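Local coordinates for protein antibiotic biosynthesis monooxygenase (Thermus thermophilus, PDB 1IUJ) that probably acts as a dimeric monooxygenase of the antibiotic biosynthesis type, although its substrate is not established, at residues B[6-11]-B[50-55]. Residues are numbered along the deposited sequence; the frame is centred on the assembly and turned at random.
Sequences NRIPVR and YVVMTL
Tyr50 pairs with Ile8 at the end of strand 2-8: Ile8 N gives a nearly straight hydrogen bond to Tyr50 O at 2.9 Å, whereas the return bond from Tyr50 N to Ile8 O is weak. Just past that strand, Val10 lays CG1 beside the CD1 side of the tyrosine ring, because CG1 sits between its own backbone N and carbonyl carbon (chi1 61°). A tyrosine suits the place because its ring can pack on Val10 and on Phe18 of helix 15-29 while its hydroxyl is hydrogen-bonded to Glu19. Farther along, Val52 and Asn6 form a hydrogen-bonded antiparallel pair, with Asn6 N to Val52 O and Val52 N to Asn6 O both 2.9 Å. Strands 2-8 and 50-56 lie side by side in the middle of the sheet, flanked by 91-100 and 35-43, in the ferredoxin-like dimeric alpha-beta barrel fold. Val52, branched at CB and apolar, fits the face under helix 15-29, where its CG2 lies 3.9 Å from CD1 of Ile8 and it also touches Phe22. The polar amide of Asn6 suits a less buried spot near a bound zinc ion and the zinc-binding His75. On the opposite face, Val51 CG2 packs 4.1 Å from Arg7 CG, and the Arg7 guanidinium continues to a salt bridge with Glu93 of the second subunit. Beyond Ile8 the inverse gamma turn at Pro9 ends the regular pairing, and a water donates to Val10 O while accepting a second weak bond from Tyr50 N.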
# COMPACT_ATOMS: atom_id res chain seq x y z
N ASN B 6 -6.15 0.34 -4.79
CA ASN B 6 -7.16 1.10 -5.50
C ASN B 6 -7.26 2.42 -4.79
O ASN B 6 -7.70 2.46 -3.63
CB ASN B 6 -8.47 0.36 -5.45
CG ASN B 6 -9.46 0.78 -6.54
OD1 ASN B 6 -10.60 0.27 -6.58
ND2 ASN B 6 -9.06 1.68 -7.42
N ARG B 7 -6.81 3.47 -5.47
CA ARG B 7 -6.80 4.83 -4.90
C ARG B 7 -8.11 5.52 -5.25
O ARG B 7 -8.42 5.74 -6.42
CB ARG B 7 -5.60 5.63 -5.44
CG ARG B 7 -4.23 4.91 -5.26
CD ARG B 7 -3.13 5.61 -6.02
NE ARG B 7 -2.93 7.00 -5.61
CZ ARG B 7 -2.27 7.36 -4.51
NH1 ARG B 7 -1.74 6.45 -3.70
NH2 ARG B 7 -2.14 8.65 -4.22
N ILE B 8 -8.89 5.83 -4.21
CA ILE B 8 -10.26 6.31 -4.39
C ILE B 8 -10.36 7.67 -3.73
O ILE B 8 -10.28 7.76 -2.50
CB ILE B 8 -11.25 5.29 -3.80
CG1 ILE B 8 -11.10 3.94 -4.55
CG2 ILE B 8 -12.69 5.84 -3.85
CD1 ILE B 8 -11.69 2.77 -3.81
N PRO B 9 -10.52 8.74 -4.53
CA PRO B 9 -10.53 10.09 -4.01
C PRO B 9 -11.92 10.46 -3.51
O PRO B 9 -12.63 11.25 -4.14
CB PRO B 9 -10.13 10.94 -5.23
CG PRO B 9 -10.69 10.18 -6.39
CD PRO B 9 -10.67 8.71 -6.00
N VAL B 10 -12.29 9.90 -2.37
CA VAL B 10 -13.58 10.23 -1.73
C VAL B 10 -13.47 11.45 -0.83
O VAL B 10 -12.53 11.57 -0.03
CB VAL B 10 -14.17 9.01 -0.97
CG1 VAL B 10 -13.26 8.53 0.13
CG2 VAL B 10 -15.57 9.32 -0.42
N ARG B 11 -14.43 12.36 -0.99
CA ARG B 11 -14.52 13.58 -0.17
C ARG B 11 -14.78 13.23 1.30
O ARG B 11 -15.43 12.22 1.61
CB ARG B 11 -15.63 14.47 -0.74
CG ARG B 11 -15.38 15.06 -2.14
CD ARG B 11 -16.40 16.13 -2.51
NE ARG B 11 -16.99 15.98 -3.86
CZ ARG B 11 -17.29 17.00 -4.67
NH1 ARG B 11 -17.83 16.77 -5.87
NH2 ARG B 11 -17.04 18.26 -4.30
N TYR B 50 -8.30 7.68 -0.23
CA TYR B 50 -8.28 6.38 0.45
C TYR B 50 -7.53 5.38 -0.42
O TYR B 50 -7.50 5.55 -1.65
CB TYR B 50 -9.73 5.86 0.65
CG TYR B 50 -10.41 6.30 1.94
CD1 TYR B 50 -10.86 7.61 2.11
CD2 TYR B 50 -10.59 5.39 2.98
CE1 TYR B 50 -11.50 7.99 3.31
CE2 TYR B 50 -11.22 5.76 4.19
CZ TYR B 50 -11.65 7.06 4.33
OH TYR B 50 -12.25 7.42 5.54
N VAL B 51 -6.92 4.39 0.21
CA VAL B 51 -6.38 3.22 -0.52
C VAL B 51 -7.00 1.93 -0.05
O VAL B 51 -6.98 1.60 1.12
CB VAL B 51 -4.81 3.15 -0.46
CG1 VAL B 51 -4.30 1.86 -1.09
CG2 VAL B 51 -4.24 4.32 -1.22
N VAL B 52 -7.56 1.16 -0.99
CA VAL B 52 -8.01 -0.18 -0.67
C VAL B 52 -6.89 -1.08 -1.15
O VAL B 52 -6.59 -1.16 -2.37
CB VAL B 52 -9.31 -0.54 -1.37
CG1 VAL B 52 -9.62 -2.03 -1.12
CG2 VAL B 52 -10.47 0.40 -0.97
N MET B 53 -6.27 -1.78 -0.21
CA MET B 53 -5.10 -2.59 -0.52
C MET B 53 -5.47 -4.04 -0.36
O MET B 53 -5.97 -4.45 0.69
CB MET B 53 -3.96 -2.28 0.44
CG MET B 53 -2.74 -3.09 0.11
SD MET B 53 -1.39 -2.57 1.11
CE MET B 53 -1.99 -2.91 2.74
N THR B 54 -5.21 -4.83 -1.39
CA THR B 54 -5.62 -6.23 -1.34
C THR B 54 -4.47 -7.11 -1.73
O THR B 54 -3.75 -6.82 -2.69
CB THR B 54 -6.80 -6.45 -2.27
OG1 THR B 54 -7.87 -5.55 -1.93
CG2 THR B 54 -7.40 -7.89 -2.05
N LEU B 55 -4.24 -8.14 -0.91
CA LEU B 55 -3.14 -9.08 -1.09
C LEU B 55 -3.69 -10.38 -1.63
O LEU B 55 -4.65 -10.92 -1.07
CB LEU B 55 -2.46 -9.36 0.27
CG LEU B 55 -1.45 -8.35 0.80
CD1 LEU B 55 -2.06 -6.96 0.97
CD2 LEU B 55 -0.93 -8.92 2.14
O HOH W 1 -10.02 10.47 -0.10